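Local coordinates for cpftsy (Physcomitrella patens, PDB 4AK9), which probably serves as the GTP-hydrolysing receptor of the chloroplast signal recognition particle, guiding proteins to the thylakoid membrane, at residues S21-S24 / K25-E28; F97-L100 / T101-V104; L136-R139 / F140-G144; L188-A191 / V192-A195; E220-G223 / C224-V228. All blocks are in the same frame, centred on the assembly; numbering follows the deposited sequence.

In the fold
All five contacts are local, made between residues a helical turn apart. Interactions 1 and 2 mark helix boundaries near helix 309-316 and enlist water: the first, partly buried, joins helices 16-22 and 24-30; the second, at the end of helix 85-101, is a surface contact, the only one of the five with a salt bridge across its segments, beside a CH-pi contact. Interactions 3, 4 and 5, also partly buried, lie on helices 126-142, 184-197 and 215-231, which pack against the GTPase sheet. Interaction 3 is a helix end closed by glycine, whereas 4 and 5 are mid-helix turns that touch each other, each setting buried small or aliphatic side chains beside an arginine folded back over the preceding turn.

Interaction 1 (S21-S24 / K25-E28); sequences SGFS and KTRE
Phe23 and Arg27 are joined through the backbone and again through the arginine side chain, at the point where helix 16-22 gives way to helix 24-30. Phe23 is both the first residue to leave the earlier helix and the N-cap of the next. Two main-chain hydrogen bonds start the new helix: Arg27 N to Phe23 O at 2.8 Å, and Glu28 N to Ser24 O at 3.0 Å. Across the joint, a water lies 2.9 Å from Gly22 O, to which it can donate, and receives a bond from Lys25 N at 3.2 Å, so an amide in the new first turn is linked through it to the last turn of the old helix.

The van der Waals contacts centre on Arg27. Its chain leaves with CG anti to the backbone N (chi1 -178°) and bends at chi3, which swings the guanidinium back over Ser24. Ser24 CA lies 3.2 Å above one face of the group, toward its rim, while Arg27 NH2 comes within 3.3 Å of Ser24 CB. Polar and cation-pi contacts beyond the segments hold this group: Arg27 NH1 bonds Phe20 O and Ala315 O, and the guanidinium lies against the Phe20 ring. Thr26 OG1 stands at the edge of the Phe23 ring, 4.3 Å from CD1, and bonds Gly278 N.

Beyond the two segments, Phe23 meets Phe312 edge-to-face and, with Thr26, touches Leu316, so the joint between the two N-terminal helices rests on helix 309-316.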
loop_
_atom_site.group_PDB
_atom_site.type_symbol
_atom_site.label_atom_id
_atom_site.label_comp_id
_atom_site.label_asym_id
_atom_site.label_seq_id
_atom_site.Cartn_x
_atom_site.Cartn_y
_atom_site.Cartn_z
ATOM N N SER A 21 -17.260 2.303 13.607
ATOM C CA SER A 21 -16.763 3.642 13.329
ATOM C C SER A 21 -15.286 3.609 12.959
ATOM O O SER A 21 -14.830 4.399 12.119
ATOM C CB SER A 21 -17.006 4.584 14.507
ATOM O OG SER A 21 -16.147 4.258 15.582
ATOM N N GLY A 22 -14.538 2.707 13.599
ATOM C CA GLY A 22 -13.111 2.575 13.316
ATOM C C GLY A 22 -12.792 2.254 11.855
ATOM O O GLY A 22 -11.813 2.743 11.285
ATOM N N PHE A 23 -13.624 1.435 11.234
ATOM C CA PHE A 23 -13.384 1.079 9.844
ATOM C C PHE A 23 -14.162 1.899 8.815
ATOM O O PHE A 23 -14.250 1.494 7.660
ATOM C CB PHE A 23 -13.580 -0.423 9.648
ATOM C CG PHE A 23 -12.489 -1.239 10.282
ATOM C CD1 PHE A 23 -11.252 -1.342 9.669
ATOM C CD2 PHE A 23 -12.667 -1.831 11.525
ATOM C CE1 PHE A 23 -10.221 -2.062 10.254
ATOM C CE2 PHE A 23 -11.629 -2.576 12.122
ATOM C CZ PHE A 23 -10.408 -2.688 11.483
ATOM N N SER A 24 -14.700 3.054 9.217
ATOM C CA SER A 24 -15.555 3.814 8.287
ATOM C C SER A 24 -14.809 4.261 7.028
ATOM O O SER A 24 -15.371 4.229 5.925
ATOM C CB SER A 24 -16.235 5.006 8.974
ATOM O OG SER A 24 -15.299 6.007 9.317
ATOM N N LYS A 25 -13.547 4.674 7.161
ATOM C CA LYS A 25 -12.824 5.082 5.945
ATOM C C LYS A 25 -12.558 3.925 5.001
ATOM O O LYS A 25 -12.649 4.079 3.774
ATOM C CB LYS A 25 -11.518 5.800 6.274
ATOM C CG LYS A 25 -11.718 7.137 6.948
ATOM C CD LYS A 25 -10.652 8.124 6.488
ATOM C CE LYS A 25 -10.299 9.123 7.594
ATOM N NZ LYS A 25 -11.248 10.280 7.717
ATOM N N THR A 26 -12.233 2.759 5.566
ATOM C CA THR A 26 -12.041 1.578 4.741
ATOM C C THR A 26 -13.353 1.184 4.070
ATOM O O THR A 26 -13.383 0.860 2.873
ATOM C CB THR A 26 -11.503 0.377 5.572
ATOM O OG1 THR A 26 -10.201 0.709 6.085
ATOM C CG2 THR A 26 -11.366 -0.867 4.686
ATOM N N ARG A 27 -14.438 1.233 4.842
ATOM C CA ARG A 27 -15.752 0.789 4.363
ATOM C C ARG A 27 -16.229 1.648 3.205
ATOM O O ARG A 27 -16.875 1.150 2.267
ATOM C CB ARG A 27 -16.756 0.760 5.525
ATOM C CG ARG A 27 -18.139 0.279 5.151
ATOM C CD ARG A 27 -18.973 0.154 6.397
ATOM N NE ARG A 27 -19.021 1.391 7.170
ATOM C CZ ARG A 27 -18.488 1.562 8.375
ATOM N NH1 ARG A 27 -17.823 0.575 8.973
ATOM N NH2 ARG A 27 -18.619 2.740 8.981
ATOM N N GLU A 28 -15.891 2.932 3.234
ATOM C CA GLU A 28 -16.295 3.834 2.161
ATOM C C GLU A 28 -15.658 3.512 0.809
ATOM O O GLU A 28 -16.313 3.624 -0.229
ATOM C CB GLU A 28 -15.989 5.277 2.526
ATOM C CG GLU A 28 -16.216 6.246 1.379
ATOM C CD GLU A 28 -16.502 7.655 1.863
ATOM O OE1 GLU A 28 -16.086 7.984 3.004
ATOM O OE2 GLU A 28 -17.148 8.426 1.106
HETATM O O HOH W 1 -12.326 5.329 10.004
#

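Interaction 2 (F97-L100 / T101-V104); sequences FKLL and TERV
Thr101 reaches back to Phe97 with both branches of its side chain at the end of helix 85-101. Thr101 OG1 donates to Phe97 O at 2.7 Å, satisfying a carbonyl of the last turn with a side-chain hydroxyl; the donor is tilted 33° from the carbonyl plane. With OG1 placed between the backbone N and the carbonyl carbon (chi1 54°), CG2 is turned over the Phe97 ring in a CH-pi contact, 4.1 Å from the ring centroid.

Lys98 O takes two amides. Glu102 N comes at 2.8 Å nearly in line with the carbonyl, and Thr101 N at 3.1 Å from above the carbonyl plane, away from a lone pair. Lys98 and Glu102 also meet at their charged ends, where NZ and OE1 form a salt bridge whose hydrogen bond is weak at 3.3 Å. The other carboxylate oxygen, OE2, passes alongside Leu99 CD2.

Two waters lie at Leu99 O. One donates to it and accepts from Arg103 N, so that the i to i+4 link from Arg103 N to Leu99 O runs through a water. The second lies 2.8 Å from Leu99 O and 3.0 Å from Glu102 OE2, and can donate to either.

On its packed side, Leu100 lies on Phe312 and on Val285 of helix 280-288, Leu99 faces helix 63-78, and Phe97 and Thr101 lie on Ala309 of helix 309-316; the chain then runs on toward strand 117-123.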
loop_
_atom_site.group_PDB
_atom_site.type_symbol
_atom_site.label_atom_id
_atom_site.label_comp_id
_atom_site.label_asym_id
_atom_site.label_seq_id
_atom_site.Cartn_x
_atom_site.Cartn_y
_atom_site.Cartn_z
ATOM N N PHE A 97 -13.595 -14.094 5.446
ATOM C CA PHE A 97 -13.673 -14.768 6.733
ATOM C C PHE A 97 -12.797 -16.027 6.780
ATOM O O PHE A 97 -12.095 -16.266 7.749
ATOM C CB PHE A 97 -15.123 -15.119 7.074
ATOM C CG PHE A 97 -15.262 -15.861 8.363
ATOM C CD1 PHE A 97 -15.265 -15.180 9.560
ATOM C CD2 PHE A 97 -15.361 -17.249 8.380
ATOM C CE1 PHE A 97 -15.370 -15.871 10.764
ATOM C CE2 PHE A 97 -15.486 -17.935 9.577
ATOM C CZ PHE A 97 -15.486 -17.243 10.769
ATOM N N LYS A 98 -12.831 -16.834 5.721
ATOM C CA LYS A 98 -11.997 -18.034 5.694
ATOM C C LYS A 98 -10.509 -17.740 5.746
ATOM O O LYS A 98 -9.779 -18.393 6.491
ATOM C CB LYS A 98 -12.333 -18.881 4.466
ATOM C CG LYS A 98 -13.699 -19.500 4.595
ATOM C CD LYS A 98 -14.081 -20.352 3.396
ATOM C CE LYS A 98 -13.224 -21.621 3.293
ATOM N NZ LYS A 98 -11.915 -21.421 2.592
ATOM N N LEU A 99 -10.063 -16.765 4.956
ATOM C CA LEU A 99 -8.655 -16.392 4.955
ATOM C C LEU A 99 -8.229 -15.962 6.346
ATOM O O LEU A 99 -7.094 -16.221 6.745
ATOM C CB LEU A 99 -8.403 -15.228 4.009
ATOM C CG LEU A 99 -8.351 -15.535 2.521
ATOM C CD1 LEU A 99 -7.728 -14.320 1.824
ATOM C CD2 LEU A 99 -7.511 -16.785 2.281
ATOM N N LEU A 100 -9.136 -15.314 7.090
ATOM C CA LEU A 100 -8.807 -14.815 8.440
ATOM C C LEU A 100 -8.747 -15.893 9.520
ATOM O O LEU A 100 -8.209 -15.674 10.598
ATOM C CB LEU A 100 -9.778 -13.689 8.868
ATOM C CG LEU A 100 -9.585 -12.316 8.188
ATOM C CD1 LEU A 100 -10.864 -11.447 8.412
ATOM C CD2 LEU A 100 -8.356 -11.608 8.765
ATOM N N THR A 101 -9.311 -17.063 9.236
ATOM C CA THR A 101 -9.529 -18.036 10.285
ATOM C C THR A 101 -9.014 -19.455 9.999
ATOM O O THR A 101 -8.814 -20.232 10.928
ATOM C CB THR A 101 -11.047 -18.178 10.554
ATOM O OG1 THR A 101 -11.710 -18.478 9.308
ATOM C CG2 THR A 101 -11.633 -16.889 11.145
ATOM N N GLU A 102 -8.870 -19.828 8.736
ATOM C CA GLU A 102 -8.575 -21.236 8.426
ATOM C C GLU A 102 -7.188 -21.719 8.860
ATOM O O GLU A 102 -7.011 -22.918 9.122
ATOM C CB GLU A 102 -8.757 -21.494 6.928
ATOM C CG GLU A 102 -7.659 -20.830 6.080
ATOM C CD GLU A 102 -8.068 -20.632 4.622
ATOM O OE1 GLU A 102 -9.064 -21.266 4.187
ATOM O OE2 GLU A 102 -7.385 -19.856 3.906
ATOM N N ARG A 103 -6.209 -20.817 8.948
ATOM C CA ARG A 103 -4.832 -21.230 9.189
ATOM C C ARG A 103 -4.293 -20.809 10.572
ATOM O O ARG A 103 -3.478 -21.529 11.182
ATOM C CB ARG A 103 -3.931 -20.705 8.044
ATOM C CG ARG A 103 -2.412 -20.748 8.343
ATOM C CD ARG A 103 -1.838 -22.206 8.483
ATOM N NE ARG A 103 -0.382 -22.164 8.626
ATOM C CZ ARG A 103 0.237 -21.940 9.781
ATOM N NH1 ARG A 103 -0.475 -21.765 10.887
ATOM N NH2 ARG A 103 1.566 -21.892 9.851
ATOM N N VAL A 104 -4.752 -19.674 11.106
ATOM C CA VAL A 104 -4.139 -19.152 12.325
ATOM C C VAL A 104 -4.660 -19.766 13.599
ATOM O O VAL A 104 -5.764 -20.340 13.652
ATOM C CB VAL A 104 -4.281 -17.592 12.442
ATOM C CG1 VAL A 104 -3.357 -16.920 11.426
ATOM C CG2 VAL A 104 -5.753 -17.186 12.228
HETATM O O HOH W 2 -5.950 -17.900 8.875
HETATM O O HOH W 3 -5.444 -18.226 5.601
#

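Interaction 3 (L136-R139 / F140-G144); sequences LANR and FKKEG
Asn138 and Lys142 meet one turn apart near the C-terminal end of helix 126-142, which a Schellman motif closes with Gly144 as its C-prime residue. Lys142 CD comes to 3.6 Å from Asn138 ND2, the two side chains crossing at an angle. Phe140 folds back over the preceding turn, putting CD2 3.3 Å from Leu136 O, while Ala137 CA lies at the edge of the ring.

Backbone bonds set these side chains in place. Phe140 N donates to Leu136 O at 3.1 Å, Lys141 N to Ala137 O at 2.9 Å, and Lys142 N to Asn138 O at 3.1 Å. The ladder then fades: Glu143 N reaches Arg139 O only weakly, at 3.4 Å, and also bonds Phe140 O at 3.0 Å.

Farther out, Asp302 takes a hydrogen bond from Asn138 ND2 and forms a long, weak ion pair with Lys142, a shared anion. Arg139 NH2 bonds the backbone O of Ser11, left from the expression tag. Phe140 and Ala137 face strands 147-150 and 202-205 of the GTPase sheet. Gly144 N donates to Lys141 O at 3.1 Å, and the positive phi of Gly144 (83°) then turns the chain so that Val145 N reaches Phe140 O.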
loop_
_atom_site.group_PDB
_atom_site.type_symbol
_atom_site.label_atom_id
_atom_site.label_comp_id
_atom_site.label_asym_id
_atom_site.label_seq_id
_atom_site.Cartn_x
_atom_site.Cartn_y
_atom_site.Cartn_z
ATOM N N LEU A 136 -3.695 -2.090 26.985
ATOM C CA LEU A 136 -3.808 -3.494 27.414
ATOM C C LEU A 136 -3.992 -3.572 28.934
ATOM O O LEU A 136 -4.824 -4.340 29.442
ATOM C CB LEU A 136 -2.568 -4.314 27.020
ATOM C CG LEU A 136 -2.512 -4.757 25.569
ATOM C CD1 LEU A 136 -1.140 -5.377 25.257
ATOM C CD2 LEU A 136 -3.662 -5.752 25.320
ATOM N N ALA A 137 -3.168 -2.826 29.644
ATOM C CA ALA A 137 -3.232 -2.782 31.107
ATOM C C ALA A 137 -4.628 -2.440 31.595
ATOM O O ALA A 137 -5.139 -3.055 32.534
ATOM C CB ALA A 137 -2.269 -1.774 31.626
ATOM N N ASN A 138 -5.243 -1.463 30.933
ATOM C CA ASN A 138 -6.564 -1.000 31.303
ATOM C C ASN A 138 -7.596 -2.111 31.144
ATOM O O ASN A 138 -8.520 -2.247 31.953
ATOM C CB ASN A 138 -6.935 0.222 30.460
ATOM C CG ASN A 138 -8.398 0.615 30.608
ATOM O OD1 ASN A 138 -8.787 1.236 31.597
ATOM N ND2 ASN A 138 -9.218 0.250 29.616
ATOM N N ARG A 139 -7.441 -2.927 30.101
ATOM C CA ARG A 139 -8.309 -4.099 29.944
ATOM C C ARG A 139 -8.154 -5.112 31.074
ATOM O O ARG A 139 -9.143 -5.666 31.558
ATOM C CB ARG A 139 -8.069 -4.804 28.594
ATOM C CG ARG A 139 -8.579 -4.024 27.416
ATOM C CD ARG A 139 -8.431 -4.824 26.116
ATOM N NE ARG A 139 -9.292 -6.000 26.105
ATOM C CZ ARG A 139 -10.589 -5.986 25.810
ATOM N NH1 ARG A 139 -11.206 -4.850 25.495
ATOM N NH2 ARG A 139 -11.267 -7.126 25.820
ATOM N N PHE A 140 -6.920 -5.384 31.477
ATOM C CA PHE A 140 -6.692 -6.336 32.557
ATOM C C PHE A 140 -7.239 -5.825 33.883
ATOM O O PHE A 140 -7.860 -6.579 34.647
ATOM C CB PHE A 140 -5.203 -6.640 32.691
ATOM C CG PHE A 140 -4.673 -7.544 31.615
ATOM C CD1 PHE A 140 -5.137 -8.846 31.509
ATOM C CD2 PHE A 140 -3.698 -7.106 30.742
ATOM C CE1 PHE A 140 -4.650 -9.687 30.514
ATOM C CE2 PHE A 140 -3.197 -7.940 29.751
ATOM C CZ PHE A 140 -3.667 -9.225 29.636
ATOM N N LYS A 141 -6.993 -4.552 34.153
ATOM C CA LYS A 141 -7.467 -3.901 35.391
ATOM C C LYS A 141 -8.982 -3.933 35.517
ATOM O O LYS A 141 -9.516 -4.170 36.592
ATOM C CB LYS A 141 -6.956 -2.463 35.464
ATOM C CG LYS A 141 -5.440 -2.405 35.690
ATOM C CD LYS A 141 -5.060 -3.226 36.933
ATOM C CE LYS A 141 -3.576 -3.112 37.282
ATOM N NZ LYS A 141 -3.200 -3.959 38.471
ATOM N N LYS A 142 -9.673 -3.738 34.399
ATOM C CA LYS A 142 -11.127 -3.774 34.389
ATOM C C LYS A 142 -11.659 -5.166 34.706
ATOM O O LYS A 142 -12.802 -5.318 35.122
ATOM C CB LYS A 142 -11.664 -3.286 33.039
ATOM C CG LYS A 142 -11.784 -1.770 32.951
ATOM C CD LYS A 142 -11.825 -1.304 31.508
ATOM C CE LYS A 142 -12.894 -2.047 30.697
ATOM N NZ LYS A 142 -12.435 -2.403 29.298
ATOM N N GLU A 143 -10.823 -6.178 34.524
ATOM C CA GLU A 143 -11.226 -7.546 34.839
ATOM C C GLU A 143 -10.702 -8.058 36.182
ATOM O O GLU A 143 -10.814 -9.254 36.483
ATOM C CB GLU A 143 -10.834 -8.486 33.696
ATOM C CG GLU A 143 -11.677 -8.259 32.445
ATOM C CD GLU A 143 -11.416 -9.298 31.343
ATOM O OE1 GLU A 143 -10.229 -9.643 31.111
ATOM O OE2 GLU A 143 -12.405 -9.748 30.715
ATOM N N GLY A 144 -10.131 -7.161 36.985
ATOM C CA GLY A 144 -9.682 -7.512 38.326
ATOM C C GLY A 144 -8.304 -8.155 38.370
ATOM O O GLY A 144 -7.837 -8.614 39.426
#

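Interaction 4 (L188-A191 / V192-A195); sequences LSQA and VRRA
Four consecutive i to i+4 backbone bonds, from Val192 N to Leu188 O (2.9 Å) through Ala195 N to Ala191 O (3.0 Å), make this a regular stretch of helix 184-197.

Arg193 dominates the side-chain contact. CG stands beside the backbone N, anti to the carbonyl carbon (chi1 -72°), and the bend at chi3 lays the guanidinium back along the helix over Ser189 and Gln190. Ser189 O and Gln190 CA both sit 3.5 Å above one face, each offset toward the rim, and Arg193 CG touches Ser189 O at 3.2 Å. NH1 lies near Ser189 OG, a hydroxyl already bonded to Ala186 O in the turn before, while NH2 lies 3.5 Å from Gln190 CA, with CB a little farther. On the inward side Val192 CG2 abuts Leu188 O at 3.2 Å. Ala191 packs on strands 147-150 and 173-175, and Leu188 and Val192 meet helix 215-231.

The helix is thus amphipathic: small and aliphatic groups fill the interface with sheet and neighbouring helix, while Arg193 covers the outer backbone. A carbonyl oxygen under its guanidinium face would offer the positive charge some electrostatic stabilisation.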
loop_
_atom_site.group_PDB
_atom_site.type_symbol
_atom_site.label_atom_id
_atom_site.label_comp_id
_atom_site.label_asym_id
_atom_site.label_seq_id
_atom_site.Cartn_x
_atom_site.Cartn_y
_atom_site.Cartn_z
ATOM N N LEU A 188 13.804 -6.355 32.582
ATOM C CA LEU A 188 12.791 -7.371 32.370
ATOM C C LEU A 188 12.902 -8.511 33.394
ATOM O O LEU A 188 11.886 -8.996 33.898
ATOM C CB LEU A 188 12.828 -7.892 30.917
ATOM C CG LEU A 188 12.477 -6.855 29.831
ATOM C CD1 LEU A 188 12.099 -7.529 28.514
ATOM C CD2 LEU A 188 11.323 -5.988 30.277
ATOM N N SER A 189 14.122 -8.955 33.677
ATOM C CA SER A 189 14.282 -10.094 34.580
ATOM C C SER A 189 13.911 -9.695 35.999
ATOM O O SER A 189 13.274 -10.461 36.714
ATOM C CB SER A 189 15.686 -10.715 34.487
ATOM O OG SER A 189 16.699 -9.809 34.855
ATOM N N GLN A 190 14.278 -8.477 36.385
ATOM C CA GLN A 190 13.860 -7.919 37.667
ATOM C C GLN A 190 12.332 -7.865 37.789
ATOM O O GLN A 190 11.782 -8.210 38.829
ATOM C CB GLN A 190 14.465 -6.528 37.847
ATOM C CG GLN A 190 14.096 -5.841 39.165
ATOM C CD GLN A 190 14.742 -4.466 39.294
ATOM O OE1 GLN A 190 15.715 -4.152 38.590
ATOM N NE2 GLN A 190 14.198 -3.634 40.187
ATOM N N ALA A 191 11.633 -7.441 36.734
ATOM C CA ALA A 191 10.178 -7.394 36.812
ATOM C C ALA A 191 9.562 -8.772 36.878
ATOM O O ALA A 191 8.578 -8.972 37.577
ATOM C CB ALA A 191 9.598 -6.634 35.613
ATOM N N VAL A 192 10.115 -9.730 36.126
ATOM C CA VAL A 192 9.528 -11.062 36.175
ATOM C C VAL A 192 9.715 -11.691 37.561
ATOM O O VAL A 192 8.763 -12.275 38.112
ATOM C CB VAL A 192 10.038 -11.985 35.067
ATOM C CG1 VAL A 192 9.389 -13.335 35.193
ATOM C CG2 VAL A 192 9.687 -11.369 33.689
ATOM N N ARG A 193 10.905 -11.523 38.119
ATOM C CA ARG A 193 11.192 -12.040 39.464
ATOM C C ARG A 193 10.242 -11.440 40.476
ATOM O O ARG A 193 9.667 -12.148 41.304
ATOM C CB ARG A 193 12.628 -11.710 39.868
ATOM C CG ARG A 193 13.675 -12.515 39.121
ATOM C CD ARG A 193 15.027 -12.448 39.838
ATOM N NE ARG A 193 15.550 -11.082 39.940
ATOM C CZ ARG A 193 16.313 -10.512 39.008
ATOM N NH1 ARG A 193 16.625 -11.188 37.910
ATOM N NH2 ARG A 193 16.768 -9.271 39.167
ATOM N N ARG A 194 10.063 -10.122 40.386
ATOM C CA ARG A 194 9.188 -9.415 41.312
ATOM C C ARG A 194 7.755 -9.902 41.197
ATOM O O ARG A 194 7.039 -10.013 42.191
ATOM C CB ARG A 194 9.271 -7.901 41.088
ATOM C CG ARG A 194 8.297 -7.130 41.963
ATOM C CD ARG A 194 8.534 -5.630 41.943
ATOM N NE ARG A 194 7.364 -4.948 42.495
ATOM C CZ ARG A 194 7.084 -3.663 42.316
ATOM N NH1 ARG A 194 7.898 -2.896 41.592
ATOM N NH2 ARG A 194 5.981 -3.152 42.851
ATOM N N ALA A 195 7.332 -10.220 39.977
ATOM C CA ALA A 195 5.970 -10.671 39.786
ATOM C C ALA A 195 5.758 -12.055 40.375
ATOM O O ALA A 195 4.666 -12.359 40.842
ATOM C CB ALA A 195 5.635 -10.709 38.324
#

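Interaction 5 (E220-G223 / C224-V228); sequences ELRG and CKRAV
Helix 215-231 of the GTPase domain flanks the central sheet, and in this turn Cys224 faces inward while Arg226 covers the outer side. Cys224 CB presses on Leu221 O at 3.3 Å. Its sulfur stands beside the backbone N (chi1 -77°), a rotation that brings SG to 3.4 Å from Glu220 O. That carbonyl accepts Cys224 N at 2.9 Å, and equivalent bonds continue up to Ala227 N and Gly223 O.

Outside, Arg226 runs back toward the previous turn with its chain extended from CG to NE. Arg222 O lies 3.9 Å above one face of the guanidinium, toward its rim, and Arg226 NH2 is as far from Arg222 CB. The other terminal nitrogen, NH1, comes to 3.9 Å from Gly223 CA and is anchored by a salt bridge to Glu219. Arg222 itself turns elsewhere, its NE bonding Val261 O, while Lys225 NZ bonds Ser229 OG.

Leu221, Cys224 and Val228 contact Val122, Met120 and Val118 of strand 117-123, which leads into a sequence resembling a Walker A P-loop. A helix laid by its nonpolar stripe against a central strand of a mostly parallel sheet is the layered alpha/beta packing of P-loop GTPases.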
loop_
_atom_site.group_PDB
_atom_site.type_symbol
_atom_site.label_atom_id
_atom_site.label_comp_id
_atom_site.label_asym_id
_atom_site.label_seq_id
_atom_site.Cartn_x
_atom_site.Cartn_y
_atom_site.Cartn_z
ATOM N N GLU A 220 19.959 -7.561 21.389
ATOM C CA GLU A 220 19.332 -7.078 22.604
ATOM C C GLU A 220 17.924 -7.630 22.816
ATOM O O GLU A 220 17.544 -8.017 23.934
ATOM C CB GLU A 220 19.320 -5.537 22.619
ATOM C CG GLU A 220 18.644 -4.940 23.859
ATOM C CD GLU A 220 18.511 -3.420 23.798
ATOM O OE1 GLU A 220 19.523 -2.736 23.493
ATOM O OE2 GLU A 220 17.391 -2.911 24.053
ATOM N N LEU A 221 17.130 -7.678 21.748
ATOM C CA LEU A 221 15.789 -8.221 21.889
ATOM C C LEU A 221 15.843 -9.711 22.215
ATOM O O LEU A 221 15.070 -10.198 23.060
ATOM C CB LEU A 221 14.979 -7.967 20.607
ATOM C CG LEU A 221 13.514 -8.415 20.548
ATOM C CD1 LEU A 221 12.685 -8.048 21.817
ATOM C CD2 LEU A 221 12.884 -7.808 19.265
ATOM N N ARG A 222 16.731 -10.443 21.543
ATOM C CA ARG A 222 16.845 -11.878 21.829
ATOM C C ARG A 222 17.313 -12.092 23.265
ATOM O O ARG A 222 16.863 -13.019 23.946
ATOM C CB ARG A 222 17.819 -12.529 20.863
ATOM C CG ARG A 222 17.331 -12.524 19.444
ATOM C CD ARG A 222 18.176 -13.403 18.564
ATOM N NE ARG A 222 17.439 -13.795 17.354
ATOM C CZ ARG A 222 17.963 -13.740 16.138
ATOM N NH1 ARG A 222 19.196 -13.283 16.033
ATOM N NH2 ARG A 222 17.284 -14.140 15.046
ATOM N N GLY A 223 18.212 -11.216 23.714
ATOM C CA GLY A 223 18.727 -11.258 25.075
ATOM C C GLY A 223 17.631 -11.008 26.092
ATOM O O GLY A 223 17.639 -11.587 27.186
ATOM N N CYS A 224 16.674 -10.144 25.732
ATOM C CA CYS A 224 15.517 -9.894 26.581
ATOM C C CYS A 224 14.634 -11.122 26.676
ATOM O O CYS A 224 14.125 -11.447 27.757
ATOM C CB CYS A 224 14.674 -8.729 26.027
ATOM S SG CYS A 224 15.370 -7.112 26.363
ATOM N N LYS A 225 14.427 -11.793 25.542
ATOM C CA LYS A 225 13.616 -12.998 25.550
ATOM C C LYS A 225 14.276 -14.025 26.461
ATOM O O LYS A 225 13.604 -14.682 27.259
ATOM C CB LYS A 225 13.433 -13.576 24.140
ATOM C CG LYS A 225 12.278 -14.568 24.059
ATOM C CD LYS A 225 12.669 -15.869 23.356
ATOM C CE LYS A 225 13.514 -16.805 24.238
ATOM N NZ LYS A 225 12.740 -17.832 25.052
ATOM N N ARG A 226 15.594 -14.141 26.367
ATOM C CA ARG A 226 16.319 -15.152 27.166
ATOM C C ARG A 226 16.277 -14.872 28.662
ATOM O O ARG A 226 16.072 -15.790 29.460
ATOM C CB ARG A 226 17.759 -15.269 26.713
ATOM C CG ARG A 226 17.921 -15.909 25.354
ATOM C CD ARG A 226 19.409 -16.066 25.042
ATOM N NE ARG A 226 19.610 -16.158 23.605
ATOM C CZ ARG A 226 20.238 -15.239 22.878
ATOM N NH1 ARG A 226 20.766 -14.168 23.468
ATOM N NH2 ARG A 226 20.360 -15.412 21.566
ATOM N N ALA A 227 16.468 -13.608 29.034
ATOM C CA ALA A 227 16.350 -13.176 30.424
ATOM C C ALA A 227 14.969 -13.426 30.995
ATOM O O ALA A 227 14.843 -13.819 32.152
ATOM C CB ALA A 227 16.709 -11.720 30.560
ATOM N N VAL A 228 13.929 -13.177 30.198
ATOM C CA VAL A 228 12.573 -13.426 30.647
ATOM C C VAL A 228 12.365 -14.923 30.887
ATOM O O VAL A 228 11.855 -15.309 31.944
ATOM C CB VAL A 228 11.517 -12.868 29.610
ATOM C CG1 VAL A 228 10.144 -13.462 29.848
ATOM C CG2 VAL A 228 11.438 -11.347 29.715
#